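Local coordinates for protein 5-carboxyvanillate decarboxylase (PDB 4L6D) that probably catalyses the metal-dependent removal of a carboxyl group from 5-carboxyvanillate and is seen here with manganese and vanillate bound, at residues L150-P155 / S203-R208; P47-R52 / Y298-M303; E275-L280 / R311-P316. One frame throughout, in Å; residues are numbered along the deposited sequence.

Contact 1: L150-P155 / S203-R208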
ATOM      1  N   LEU A 150      -2.678  -4.532 -18.136  1.00  6.45           N
ATOM      2  CA  LEU A 150      -4.045  -4.124 -17.848  1.00  6.40           C
ATOM      3  C   LEU A 150      -4.467  -4.782 -16.554  1.00  6.14           C
ATOM      4  O   LEU A 150      -4.016  -5.886 -16.229  1.00  7.54           O
ATOM      5  CB  LEU A 150      -4.988  -4.577 -18.955  1.00  9.36           C
ATOM      6  CG  LEU A 150      -4.708  -4.035 -20.345  1.00 11.29           C
ATOM      7  CD1 LEU A 150      -5.613  -4.717 -21.346  1.00 15.10           C
ATOM      8  CD2 LEU A 150      -4.910  -2.538 -20.362  1.00 15.77           C
ATOM      9  N   TYR A 151      -5.364  -4.112 -15.829  1.00  5.89           N
ATOM     10  CA  TYR A 151      -5.890  -4.627 -14.575  1.00  5.56           C
ATOM     11  C   TYR A 151      -7.292  -5.203 -14.773  1.00  5.58           C
ATOM     12  O   TYR A 151      -7.895  -5.029 -15.837  1.00  6.58           O
ATOM     13  CB  TYR A 151      -5.850  -3.530 -13.508  1.00  6.59           C
ATOM     14  CG  TYR A 151      -4.424  -3.141 -13.199  1.00  6.75           C
ATOM     15  CD1 TYR A 151      -3.588  -4.019 -12.521  1.00  7.23           C
ATOM     16  CD2 TYR A 151      -3.905  -1.917 -13.603  1.00  8.01           C
ATOM     17  CE1 TYR A 151      -2.264  -3.692 -12.252  1.00  6.44           C
ATOM     18  CE2 TYR A 151      -2.573  -1.577 -13.336  1.00  8.77           C
ATOM     19  CZ  TYR A 151      -1.766  -2.466 -12.654  1.00  7.78           C
ATOM     20  OH  TYR A 151      -0.447  -2.132 -12.387  1.00  7.33           O
ATOM     21  N   TYR A 152      -7.804  -5.886 -13.750  1.00  5.31           N
ATOM     22  CA  TYR A 152      -8.990  -6.726 -13.941  1.00  5.35           C
ATOM     23  C   TYR A 152     -10.319  -5.988 -13.824  1.00  7.46           C
ATOM     24  O   TYR A 152     -11.377  -6.614 -13.817  1.00  8.66           O
ATOM     25  CB  TYR A 152      -8.933  -8.000 -13.081  1.00  5.98           C
ATOM     26  CG  TYR A 152      -7.791  -8.885 -13.526  1.00  5.81           C
ATOM     27  CD1 TYR A 152      -7.600  -9.166 -14.877  1.00  7.20           C
ATOM     28  CD2 TYR A 152      -6.866  -9.372 -12.615  1.00  6.43           C
ATOM     29  CE1 TYR A 152      -6.535  -9.935 -15.304  1.00  9.76           C
ATOM     30  CE2 TYR A 152      -5.805 -10.159 -13.028  1.00  5.29           C
ATOM     31  CZ  TYR A 152      -5.640 -10.427 -14.374  1.00  6.76           C
ATOM     32  OH  TYR A 152      -4.576 -11.192 -14.808  1.00  7.23           O
ATOM     33  N   ASP A 153     -10.250  -4.660 -13.763  1.00  6.47           N
ATOM     34  CA  ASP A 153     -11.421  -3.826 -14.021  1.00  6.79           C
ATOM     35  C   ASP A 153     -11.721  -3.718 -15.517  1.00  8.59           C
ATOM     36  O   ASP A 153     -12.821  -3.352 -15.902  1.00  9.09           O
ATOM     37  CB  ASP A 153     -11.235  -2.418 -13.442  1.00  5.87           C
ATOM     38  CG  ASP A 153     -10.030  -1.688 -14.022  1.00  8.56           C
ATOM     39  OD1 ASP A 153      -8.908  -2.233 -13.949  1.00  7.91           O
ATOM     40  OD2 ASP A 153     -10.204  -0.553 -14.526  1.00  9.21           O
ATOM     41  N   ASP A 154     -10.748  -4.025 -16.369  1.00  6.37           N
ATOM     42  CA  ASP A 154     -10.926  -3.822 -17.801  1.00  8.32           C
ATOM     43  C   ASP A 154     -11.961  -4.815 -18.342  1.00  8.56           C
ATOM     44  O   ASP A 154     -11.860  -6.013 -18.082  1.00  7.60           O
ATOM     45  CB  ASP A 154      -9.587  -3.986 -18.523  1.00  8.04           C
ATOM     46  CG  ASP A 154      -9.623  -3.470 -19.953  1.00 12.32           C
ATOM     47  OD1 ASP A 154     -10.503  -3.883 -20.735  1.00 10.88           O
ATOM     48  OD2 ASP A 154      -8.766  -2.627 -20.290  1.00 18.89           O
ATOM     49  N   PRO A 155     -12.969  -4.312 -19.074  1.00  8.03           N
ATOM     50  CA  PRO A 155     -14.021  -5.165 -19.637  1.00  7.56           C
ATOM     51  C   PRO A 155     -13.502  -6.246 -20.579  1.00  8.47           C
ATOM     52  O   PRO A 155     -14.215  -7.218 -20.828  1.00  8.64           O
ATOM     53  CB  PRO A 155     -14.899  -4.171 -20.402  1.00 10.80           C
ATOM     54  CG  PRO A 155     -14.746  -2.898 -19.607  1.00 15.54           C
ATOM     55  CD  PRO A 155     -13.277  -2.882 -19.249  1.00  9.59           C
ATOM     56  N   SER A 203      -2.388  -5.049  -4.832  1.00  4.60           N
ATOM     57  CA  SER A 203      -3.430  -4.301  -4.138  1.00  4.00           C
ATOM     58  C   SER A 203      -4.094  -3.303  -5.073  1.00  4.19           C
ATOM     59  O   SER A 203      -5.311  -3.123  -5.023  1.00  4.30           O
ATOM     60  CB  SER A 203      -2.905  -3.586  -2.885  1.00  4.52           C
ATOM     61  OG  SER A 203      -1.888  -2.650  -3.204  1.00  5.76           O
ATOM     62  N   THR A 204      -3.311  -2.644  -5.921  1.00  5.28           N
ATOM     63  CA  THR A 204      -3.901  -1.672  -6.845  1.00  4.72           C
ATOM     64  C   THR A 204      -4.849  -2.346  -7.838  1.00  4.66           C
ATOM     65  O   THR A 204      -5.916  -1.822  -8.130  1.00  5.17           O
ATOM     66  CB  THR A 204      -2.819  -0.842  -7.548  1.00  4.84           C
ATOM     67  OG1 THR A 204      -2.078  -0.105  -6.562  1.00  6.08           O
ATOM     68  CG2 THR A 204      -3.432   0.136  -8.540  1.00  6.74           C
ATOM     69  N   ASN A 205      -4.455  -3.512  -8.338  1.00  4.83           N
ATOM     70  CA  ASN A 205      -5.320  -4.317  -9.189  1.00  7.19           C
ATOM     71  C   ASN A 205      -6.651  -4.567  -8.471  1.00  4.89           C
ATOM     72  O   ASN A 205      -7.732  -4.252  -8.987  1.00  4.63           O
ATOM     73  CB  ASN A 205      -4.607  -5.639  -9.510  1.00  5.26           C
ATOM     74  CG  ASN A 205      -5.193  -6.363 -10.722  1.00  6.65           C
ATOM     75  OD1 ASN A 205      -6.288  -6.058 -11.185  1.00  7.49           O
ATOM     76  ND2 ASN A 205      -4.436  -7.334 -11.243  1.00  6.86           N
ATOM     77  N   ALA A 206      -6.577  -5.081  -7.246  1.00  4.47           N
ATOM     78  CA  ALA A 206      -7.791  -5.399  -6.509  1.00  4.20           C
ATOM     79  C   ALA A 206      -8.667  -4.180  -6.209  1.00  4.33           C
ATOM     80  O   ALA A 206      -9.905  -4.265  -6.264  1.00  6.20           O
ATOM     81  CB  ALA A 206      -7.454  -6.152  -5.222  1.00  5.23           C
ATOM     82  N   VAL A 207      -8.041  -3.056  -5.866  1.00  4.48           N
ATOM     83  CA  VAL A 207      -8.818  -1.846  -5.613  1.00  4.55           C
ATOM     84  C   VAL A 207      -9.542  -1.383  -6.886  1.00  7.04           C
ATOM     85  O   VAL A 207     -10.705  -0.982  -6.830  1.00  5.87           O
ATOM     86  CB  VAL A 207      -7.935  -0.732  -5.013  1.00  4.69           C
ATOM     87  CG1 VAL A 207      -8.674   0.603  -4.983  1.00  7.03           C
ATOM     88  CG2 VAL A 207      -7.499  -1.133  -3.612  1.00  5.91           C
ATOM     89  N   ARG A 208      -8.872  -1.463  -8.035  1.00  6.07           N
ATOM     90  CA  ARG A 208      -9.514  -1.129  -9.304  1.00  5.17           C
ATOM     91  C   ARG A 208     -10.706  -2.053  -9.541  1.00  6.33           C
ATOM     92  O   ARG A 208     -11.762  -1.613  -9.988  1.00  6.36           O
ATOM     93  CB  ARG A 208      -8.541  -1.243 -10.487  1.00  5.29           C
ATOM     94  CG  ARG A 208      -7.411  -0.217 -10.483  1.00  9.01           C
ATOM     95  CD  ARG A 208      -6.479  -0.434 -11.695  1.00  7.27           C
ATOM     96  NE  ARG A 208      -7.194  -0.161 -12.943  1.00  5.86           N
ATOM     97  CZ  ARG A 208      -7.154   0.994 -13.596  1.00  9.10           C
ATOM     98  NH1 ARG A 208      -6.373   1.982 -13.175  1.00  8.86           N
ATOM     99  NH2 ARG A 208      -7.884   1.160 -14.689  1.00 10.60           N
TER

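Contact 2: P47-R52 / Y298-M303. With VNL (4-hydroxy-3-methoxybenzoate), chain J.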
ATOM      1  N   PRO A  47      20.295 -19.883  -8.910  1.00 13.42           N
ATOM      2  CA  PRO A  47      20.339 -21.114  -9.709  1.00 11.25           C
ATOM      3  C   PRO A  47      19.626 -22.327  -9.091  1.00 10.55           C
ATOM      4  O   PRO A  47      19.314 -23.268  -9.819  1.00 13.60           O
ATOM      5  CB  PRO A  47      21.838 -21.393  -9.834  1.00 12.44           C
ATOM      6  CG  PRO A  47      22.423 -20.791  -8.599  1.00 11.50           C
ATOM      7  CD  PRO A  47      21.612 -19.560  -8.328  1.00 13.11           C
ATOM      8  N   ALA A  48      19.370 -22.310  -7.788  1.00 11.55           N
ATOM      9  CA  ALA A  48      18.727 -23.454  -7.134  1.00  9.52           C
ATOM     10  C   ALA A  48      17.211 -23.423  -7.266  1.00 10.86           C
ATOM     11  O   ALA A  48      16.528 -24.424  -7.022  1.00 10.43           O
ATOM     12  CB  ALA A  48      19.113 -23.505  -5.660  1.00 11.32           C
ATOM     13  N   MET A  49      16.675 -22.269  -7.644  1.00  9.94           N
ATOM     14  CA  MET A  49      15.234 -22.075  -7.542  1.00  8.49           C
ATOM     15  C   MET A  49      14.385 -22.954  -8.470  1.00  8.82           C
ATOM     16  O   MET A  49      13.340 -23.443  -8.055  1.00  8.57           O
ATOM     17  CB  MET A  49      14.882 -20.595  -7.689  1.00  9.68           C
ATOM     18  CG  MET A  49      13.440 -20.277  -7.352  1.00 11.67           C
ATOM     19  SD  MET A  49      12.978 -20.687  -5.652  1.00 15.18           S
ATOM     20  CE  MET A  49      13.643 -19.298  -4.742  1.00 15.03           C
ATOM     21  N   ILE A  50      14.801 -23.151  -9.718  1.00  9.12           N
ATOM     22  CA  ILE A  50      14.031 -24.030 -10.608  1.00  9.16           C
ATOM     23  C   ILE A  50      13.843 -25.418  -9.999  1.00 10.20           C
ATOM     24  O   ILE A  50      12.740 -25.959 -10.003  1.00  9.43           O
ATOM     25  CB  ILE A  50      14.653 -24.137 -12.015  1.00  9.88           C
ATOM     26  CG1 ILE A  50      14.413 -22.841 -12.787  1.00 11.06           C
ATOM     27  CG2 ILE A  50      14.073 -25.336 -12.780  1.00  9.05           C
ATOM     28  CD1 ILE A  50      15.198 -22.728 -14.056  1.00  8.73           C
ATOM     29  N   GLY A  51      14.916 -25.978  -9.454  1.00  9.80           N
ATOM     30  CA  GLY A  51      14.841 -27.292  -8.839  1.00  8.18           C
ATOM     31  C   GLY A  51      13.890 -27.321  -7.654  1.00  7.79           C
ATOM     32  O   GLY A  51      13.100 -28.260  -7.510  1.00 10.32           O
ATOM     33  N   ARG A  52      13.955 -26.298  -6.806  1.00  7.48           N
ATOM     34  CA  ARG A  52      13.104 -26.249  -5.623  1.00  8.52           C
ATOM     35  C   ARG A  52      11.628 -26.046  -5.963  1.00  7.85           C
ATOM     36  O   ARG A  52      10.751 -26.617  -5.314  1.00  9.45           O
ATOM     37  CB  ARG A  52      13.634 -25.203  -4.637  1.00 10.21           C
ATOM     38  CG  ARG A  52      15.099 -25.499  -4.272  1.00 12.84           C
ATOM     39  CD  ARG A  52      15.625 -24.662  -3.132  1.00 14.50           C
ATOM     40  NE  ARG A  52      14.836 -24.880  -1.930  1.00 15.02           N
ATOM     41  CZ  ARG A  52      14.105 -23.935  -1.360  1.00 19.63           C
ATOM     42  NH1 ARG A  52      14.099 -22.714  -1.876  1.00 17.73           N
ATOM     43  NH2 ARG A  52      13.393 -24.206  -0.277  1.00 20.41           N
ATOM     44  N   TYR A 298       6.271 -21.080   0.206  1.00  4.95           N
ATOM     45  CA  TYR A 298       7.361 -21.976  -0.163  1.00  5.24           C
ATOM     46  C   TYR A 298       7.411 -22.063  -1.703  1.00  4.89           C
ATOM     47  O   TYR A 298       6.366 -22.026  -2.342  1.00  6.09           O
ATOM     48  CB  TYR A 298       7.093 -23.354   0.452  1.00  6.36           C
ATOM     49  CG  TYR A 298       8.178 -24.361   0.171  1.00  5.90           C
ATOM     50  CD1 TYR A 298       9.270 -24.478   1.016  1.00  8.03           C
ATOM     51  CD2 TYR A 298       8.121 -25.184  -0.955  1.00  6.47           C
ATOM     52  CE1 TYR A 298      10.273 -25.388   0.761  1.00  7.98           C
ATOM     53  CE2 TYR A 298       9.120 -26.094  -1.218  1.00  6.99           C
ATOM     54  CZ  TYR A 298      10.193 -26.199  -0.352  1.00  7.87           C
ATOM     55  OH  TYR A 298      11.207 -27.096  -0.596  1.00  8.56           O
ATOM     56  N   PRO A 299       8.610 -22.178  -2.312  1.00  5.13           N
ATOM     57  CA  PRO A 299       9.956 -22.286  -1.736  1.00  5.75           C
ATOM     58  C   PRO A 299      10.655 -20.950  -1.554  1.00  7.82           C
ATOM     59  O   PRO A 299      11.853 -20.914  -1.245  1.00 10.84           O
ATOM     60  CB  PRO A 299      10.695 -23.116  -2.785  1.00  6.89           C
ATOM     61  CG  PRO A 299      10.106 -22.652  -4.077  1.00  9.00           C
ATOM     62  CD  PRO A 299       8.626 -22.426  -3.769  1.00  5.81           C
ATOM     63  N   TYR A 300       9.923 -19.863  -1.740  1.00  6.84           N
ATOM     64  CA  TYR A 300      10.509 -18.537  -1.592  1.00  8.21           C
ATOM     65  C   TYR A 300      10.747 -18.168  -0.127  1.00 10.68           C
ATOM     66  O   TYR A 300      11.567 -17.299   0.178  1.00 12.83           O
ATOM     67  CB  TYR A 300       9.632 -17.509  -2.306  1.00  9.67           C
ATOM     68  CG  TYR A 300       9.502 -17.785  -3.800  1.00  9.96           C
ATOM     69  CD1 TYR A 300      10.554 -17.506  -4.674  1.00 11.56           C
ATOM     70  CD2 TYR A 300       8.345 -18.350  -4.331  1.00 11.02           C
ATOM     71  CE1 TYR A 300      10.452 -17.770  -6.042  1.00  9.98           C
ATOM     72  CE2 TYR A 300       8.234 -18.615  -5.700  1.00 10.11           C
ATOM     73  CZ  TYR A 300       9.286 -18.320  -6.547  1.00  9.56           C
ATOM     74  OH  TYR A 300       9.189 -18.573  -7.898  1.00  9.60           O
ATOM     75  N   GLN A 301      10.016 -18.826   0.773  1.00  7.53           N
ATOM     76  CA  GLN A 301      10.234 -18.718   2.213  1.00  8.65           C
ATOM     77  C   GLN A 301      10.271 -20.115   2.819  1.00  8.27           C
ATOM     78  O   GLN A 301       9.697 -21.051   2.259  1.00  7.47           O
ATOM     79  CB  GLN A 301       9.137 -17.890   2.873  1.00 10.65           C
ATOM     80  CG  GLN A 301       9.134 -16.463   2.378  1.00 12.29           C
ATOM     81  CD  GLN A 301       8.483 -15.490   3.338  1.00 10.28           C
ATOM     82  OE1 GLN A 301       8.074 -14.417   2.932  1.00  7.59           O
ATOM     83  NE2 GLN A 301       8.438 -15.838   4.620  1.00 10.38           N
ATOM     84  N   PRO A 302      10.949 -20.265   3.965  1.00  8.09           N
ATOM     85  CA  PRO A 302      11.059 -21.574   4.616  1.00  6.90           C
ATOM     86  C   PRO A 302       9.824 -21.951   5.432  1.00  8.47           C
ATOM     87  O   PRO A 302       9.119 -21.088   5.954  1.00  6.84           O
ATOM     88  CB  PRO A 302      12.241 -21.378   5.563  1.00  7.78           C
ATOM     89  CG  PRO A 302      12.199 -19.946   5.915  1.00  8.09           C
ATOM     90  CD  PRO A 302      11.795 -19.258   4.630  1.00  6.30           C
ATOM     91  N   MET A 303       9.586 -23.248   5.555  1.00  5.72           N
ATOM     92  CA  MET A 303       8.390 -23.738   6.234  1.00  5.35           C
ATOM     93  C   MET A 303       8.398 -23.569   7.747  1.00  6.45           C
ATOM     94  O   MET A 303       7.377 -23.181   8.310  1.00  5.83           O
ATOM     95  CB  MET A 303       8.133 -25.204   5.883  1.00  5.79           C
ATOM     96  CG  MET A 303       7.934 -25.415   4.399  1.00  5.54           C
ATOM     97  SD  MET A 303       7.194 -27.018   4.046  1.00  6.98           S
ATOM     98  CE  MET A 303       7.892 -27.402   2.434  1.00  6.44           C
TER
HETATM   99  C1  VNL J 402       9.450 -14.379  -4.657  1.00  9.41           C
HETATM  100  CO1 VNL J 402       8.725 -14.519  -3.465  1.00  9.82           C
HETATM  101  CO2 VNL J 402       8.891 -14.743  -5.898  1.00 10.71           C
HETATM  102  CM1 VNL J 402       7.418 -15.038  -3.489  1.00 12.26           C
HETATM  103  CM2 VNL J 402       7.593 -15.246  -5.945  1.00 10.80           C
HETATM  104  OM  VNL J 402       6.965 -15.625  -7.103  1.00 11.71           O
HETATM  105  CZ  VNL J 402       6.834 -15.405  -4.701  1.00 10.37           C
HETATM  106  CC  VNL J 402      10.862 -13.860  -4.604  1.00 11.63           C
HETATM  107  CV  VNL J 402       7.637 -15.490  -8.370  1.00  8.34           C
HETATM  108  O1  VNL J 402      11.486 -13.810  -3.509  1.00 12.91           O
HETATM  109  O2  VNL J 402      11.421 -13.543  -5.681  1.00 11.49           O
HETATM  110  O3  VNL J 402       5.725 -16.201  -4.781  1.00 11.87           O
HETATM  111  O   HOH W   1      11.184 -28.121  -3.043  1.00 11.61           O
HETATM  112  O   HOH W   2      12.399 -22.264   1.492  1.00 20.39           O

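Contact 3: E275-L280 / R311-P316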
ATOM      1  N   GLU A 275       4.390 -13.003   8.746  1.00  4.74           N
ATOM      2  CA  GLU A 275       4.364 -13.810   9.960  1.00  4.78           C
ATOM      3  C   GLU A 275       4.370 -12.898  11.180  1.00  5.28           C
ATOM      4  O   GLU A 275       5.294 -12.898  11.987  1.00  7.59           O
ATOM      5  CB  GLU A 275       5.542 -14.795   9.928  1.00  5.04           C
ATOM      6  CG  GLU A 275       5.413 -15.718   8.709  1.00  6.05           C
ATOM      7  CD  GLU A 275       6.648 -16.565   8.408  1.00  6.88           C
ATOM      8  OE1 GLU A 275       7.544 -16.688   9.271  1.00  7.30           O
ATOM      9  OE2 GLU A 275       6.697 -17.119   7.277  1.00  6.41           O
ATOM     10  N   SER A 276       3.297 -12.114  11.285  1.00  4.41           N
ATOM     11  CA  SER A 276       3.121 -11.151  12.362  1.00  4.34           C
ATOM     12  C   SER A 276       1.855 -11.452  13.139  1.00  4.84           C
ATOM     13  O   SER A 276       0.761 -11.386  12.591  1.00  5.24           O
ATOM     14  CB  SER A 276       2.999  -9.743  11.770  1.00  4.44           C
ATOM     15  OG  SER A 276       2.489  -8.837  12.741  1.00  5.35           O
ATOM     16  N   HIS A 277       1.991 -11.782  14.418  1.00  6.21           N
ATOM     17  CA  HIS A 277       0.793 -12.003  15.229  1.00  5.48           C
ATOM     18  C   HIS A 277      -0.083 -10.754  15.301  1.00  5.87           C
ATOM     19  O   HIS A 277      -1.310 -10.854  15.343  1.00  6.88           O
ATOM     20  CB  HIS A 277       1.163 -12.465  16.633  1.00  4.86           C
ATOM     21  CG  HIS A 277       1.729 -13.847  16.678  1.00  4.94           C
ATOM     22  ND1 HIS A 277       2.572 -14.271  17.683  1.00  6.70           N
ATOM     23  CD2 HIS A 277       1.562 -14.908  15.849  1.00  5.62           C
ATOM     24  CE1 HIS A 277       2.906 -15.531  17.467  1.00  7.59           C
ATOM     25  NE2 HIS A 277       2.319 -15.938  16.355  1.00  6.63           N
ATOM     26  N   ALA A 278       0.536  -9.579  15.324  1.00  4.60           N
ATOM     27  CA  ALA A 278      -0.226  -8.335  15.408  1.00  5.69           C
ATOM     28  C   ALA A 278      -1.056  -8.108  14.154  1.00  5.31           C
ATOM     29  O   ALA A 278      -2.213  -7.695  14.240  1.00  5.11           O
ATOM     30  CB  ALA A 278       0.708  -7.142  15.635  1.00  6.65           C
ATOM     31  N   ALA A 279      -0.460  -8.357  12.988  1.00  5.34           N
ATOM     32  CA  ALA A 279      -1.172  -8.165  11.731  1.00  5.13           C
ATOM     33  C   ALA A 279      -2.252  -9.230  11.583  1.00  4.83           C
ATOM     34  O   ALA A 279      -3.318  -8.973  11.022  1.00  4.91           O
ATOM     35  CB  ALA A 279      -0.209  -8.219  10.539  1.00  5.59           C
ATOM     36  N   LEU A 280      -1.966 -10.430  12.082  1.00  4.28           N
ATOM     37  CA  LEU A 280      -2.944 -11.525  12.033  1.00  5.41           C
ATOM     38  C   LEU A 280      -4.154 -11.169  12.890  1.00  5.42           C
ATOM     39  O   LEU A 280      -5.303 -11.313  12.446  1.00  4.34           O
ATOM     40  CB  LEU A 280      -2.324 -12.838  12.533  1.00  4.06           C
ATOM     41  CG  LEU A 280      -3.290 -14.017  12.710  1.00  5.85           C
ATOM     42  CD1 LEU A 280      -3.932 -14.378  11.381  1.00  6.08           C
ATOM     43  CD2 LEU A 280      -2.576 -15.226  13.304  1.00  7.60           C
ATOM     44  N   ARG A 311       1.326 -21.927  14.861  1.00  5.29           N
ATOM     45  CA  ARG A 311       1.197 -22.788  16.040  1.00  5.62           C
ATOM     46  C   ARG A 311       1.244 -21.994  17.343  1.00  5.76           C
ATOM     47  O   ARG A 311       0.686 -22.420  18.360  1.00  7.20           O
ATOM     48  CB  ARG A 311       2.274 -23.881  16.065  1.00  5.87           C
ATOM     49  CG  ARG A 311       2.089 -24.989  15.028  1.00  6.03           C
ATOM     50  CD  ARG A 311       2.991 -26.160  15.420  1.00  6.21           C
ATOM     51  NE  ARG A 311       3.222 -27.128  14.346  1.00  7.93           N
ATOM     52  CZ  ARG A 311       2.346 -28.048  13.963  1.00 10.40           C
ATOM     53  NH1 ARG A 311       1.161 -28.132  14.561  1.00 10.35           N
ATOM     54  NH2 ARG A 311       2.660 -28.886  12.977  1.00 10.14           N
ATOM     55  N   THR A 312       1.931 -20.855  17.322  1.00  5.80           N
ATOM     56  CA  THR A 312       2.066 -20.040  18.520  1.00  5.81           C
ATOM     57  C   THR A 312       1.177 -18.796  18.513  1.00  5.61           C
ATOM     58  O   THR A 312       1.325 -17.940  19.387  1.00  7.49           O
ATOM     59  CB  THR A 312       3.514 -19.572  18.736  1.00  5.92           C
ATOM     60  OG1 THR A 312       3.914 -18.744  17.629  1.00  6.85           O
ATOM     61  CG2 THR A 312       4.455 -20.769  18.854  1.00  9.40           C
ATOM     62  N   ALA A 313       0.255 -18.688  17.558  1.00  6.20           N
ATOM     63  CA  ALA A 313      -0.564 -17.474  17.473  1.00  6.21           C
ATOM     64  C   ALA A 313      -1.442 -17.311  18.723  1.00  7.02           C
ATOM     65  O   ALA A 313      -2.053 -18.282  19.195  1.00  7.39           O
ATOM     66  CB  ALA A 313      -1.406 -17.490  16.230  1.00  5.99           C
ATOM     67  N   PRO A 314      -1.507 -16.084  19.263  1.00  6.13           N
ATOM     68  CA  PRO A 314      -2.261 -15.824  20.494  1.00  6.58           C
ATOM     69  C   PRO A 314      -3.745 -15.621  20.198  1.00  8.46           C
ATOM     70  O   PRO A 314      -4.304 -14.530  20.359  1.00 11.49           O
ATOM     71  CB  PRO A 314      -1.610 -14.550  21.033  1.00  9.11           C
ATOM     72  CG  PRO A 314      -1.134 -13.846  19.821  1.00  9.27           C
ATOM     73  CD  PRO A 314      -0.691 -14.925  18.862  1.00  9.03           C
ATOM     74  N   ILE A 315      -4.363 -16.707  19.745  1.00  6.23           N
ATOM     75  CA  ILE A 315      -5.772 -16.753  19.393  1.00  7.41           C
ATOM     76  C   ILE A 315      -6.305 -18.086  19.914  1.00  7.96           C
ATOM     77  O   ILE A 315      -5.532 -19.020  20.139  1.00  7.88           O
ATOM     78  CB  ILE A 315      -5.972 -16.643  17.859  1.00  7.15           C
ATOM     79  CG1 ILE A 315      -5.212 -17.768  17.145  1.00  7.29           C
ATOM     80  CG2 ILE A 315      -5.527 -15.271  17.374  1.00 10.88           C
ATOM     81  CD1 ILE A 315      -5.258 -17.700  15.624  1.00  9.09           C
ATOM     82  N   PRO A 316      -7.624 -18.184  20.133  1.00  6.13           N
ATOM     83  CA  PRO A 316      -8.193 -19.427  20.660  1.00  6.97           C
ATOM     84  C   PRO A 316      -7.968 -20.586  19.698  1.00  6.12           C
ATOM     85  O   PRO A 316      -7.790 -20.350  18.501  1.00  5.80           O
ATOM     86  CB  PRO A 316      -9.691 -19.100  20.778  1.00  7.61           C
ATOM     87  CG  PRO A 316      -9.734 -17.617  20.924  1.00 10.52           C
ATOM     88  CD  PRO A 316      -8.623 -17.103  20.054  1.00  8.42           C
TER

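Contact 1: L150-P155 / S203-R208
Asp-153 OD2 is gripped from two chains: Arg-208 NH2 reaches it at 2.9 Å on the syn side of the carboxylate, and Tyr-189 OH of the second subunit bonds to it as well. The type I beta turn from Tyr-151 to Asp-154, in the loop after strand 140-144 of the amidohydrolase barrel, is thereby fastened to helix 197-211. The salt bridge is side-on, one nitrogen to each oxygen. Arg-208 NE meets Asp-153 OD1 at 2.9 Å, almost straight at 175°, with OD1 lying in the guanidinium plane although it is approached from above the carboxylate plane. The arginine chain bends at its third torsion (chi3 66°), which swings NE and NH2 round to the acid. Arg-208 NH2 also forms a salt bridge to Asp-188 of the second subunit, so one guanidinium at the dimer interface probably offsets part of the charge of two carboxylates, one from each chain.

The Tyr-151 ring lies against Asn-205 and Arg-208, one turn apart on the helix. Its CD2 lies 3.5 Å from Arg-208 CD, while the edge at CD1 meets Asn-205 CG at 3.4 Å. Tyr-151 OH runs on to Glu-201 and Ser-179. The Asn-205 amide is held at both ends: ND2 bonds to Ser-145 OG, and OD1 accepts from the backbone Tyr-152 N at 3.0 Å.

Contact 2: P47-R52 / Y298-M303
Helix 49-54 comes nearest to the loop after strand 292-293 at Arg-52 and Pro-299, whose CA atoms are 6.4 Å apart, and a cis peptide bond leads into that proline. This is the active-site loop following the eighth strand of the amidohydrolase TIM barrel, just past the manganese ligand Asp-297. Arg-52 lies with one guanidinium face over Pro-299 CB, and its NH1 donates to Pro-299 O at 2.9 Å. Its NE forms a salt bridge to Glu-59 and NH2 donates to a water, so all three nitrogens have partners. The Tyr-298 ring stands steeply to the guanidinium, planes 76° apart, and is itself sandwiched between Pro-299 CB and Met-303 CE.

Met-49 carries the apolar half. With CG anti to the backbone N (chi1 -170°) and the chain then bent twice, its SD lies 3.8 Å from Pro-299 CG and 4.5 Å from the Tyr-300 ring centroid, an oblique Met-aromatic contact, while CE touches Tyr-300 CD1 at 3.6 Å. On the opposite side of that ring, vanillate stacks nearly parallel and offset, Tyr-300 CD1 to VNL C1 being 3.3 Å. Tyr-300 OH is fixed by Thr-77 OG1. Were Tyr-300 replaced by an alanine, vanillate would probably lose its stacking partner, a gap would open beside Met-49, and Thr-77 OG1 would lose its bond to the tyrosine hydroxyl. Farther out, another water accepts from Tyr-298 OH at 2.7 Å and donates to Arg-52 O.

Contact 3: E275-L280 / R311-P316
A CH-pi contact joins Pro-314 to His-277: Pro-314 CD sits over the His-277 imidazole, 3.6 Å from its centroid and 17° off the ring normal, displaced a little toward the CG-ND1 side of the rim. Ala-313 CA covers the same face farther along, 3.5 Å from His-277 NE2. CG of the histidine lies anti to its carbonyl carbon (chi1 -70°), which sends the ring out from the start of the helix and across the incoming loop.

Among the polar atoms, Thr-312 OG1 stands at the imidazole edge, near the ring plane, 3.4 Å from His-277 CE1. Its stronger hydrogen bond goes to Gln-308 O, while His-277 NE2 bonds to Phe-309 O, so both residues are tied to the end of helix 303-311. The apolar contacts come one helical turn on: Leu-280 CD2 lies 3.9 Å from Ala-313 CB and, more loosely, 4.3 Å from Ile-315 CD1, continuing the seam that the imidazole begins.

A turn and a helix cap shape the two segments. Pro-314 is the centre of an inverse gamma turn, closed by a weak bond of 2.8 Å from Ile-315 N to Ala-313 O. On the other segment, Ser-276 OG accepts from Ala-279 N at 3.0 Å. That is an N-cap: a capped helix start, 277-287, laid against the loop that joins helices 303-311 and 317-331 on the outside of the amidohydrolase barrel.

Along the chain, contact 1 is nested inside the long loop closed by contact 2, contact 3 opens after contact 1 has closed, and contacts 2 and 3 interleave, with 275-280 preceding 298-303 and 311-316 following it. All lie in loops and helices around one eight-stranded parallel barrel. Contacts 1 and 2 lie on opposite sides of the chain's centre, their own centres about 29 Å apart, and the centres of contacts 1 and 3 are about 30 Å apart. Contacts 2 and 3, about 25 Å apart between centres, meet where Gln-301 packs on Glu-275, and helix 303-311 runs from one to the other. Each contact reaches the second subunit, consistent with a dimer interface that runs past all three.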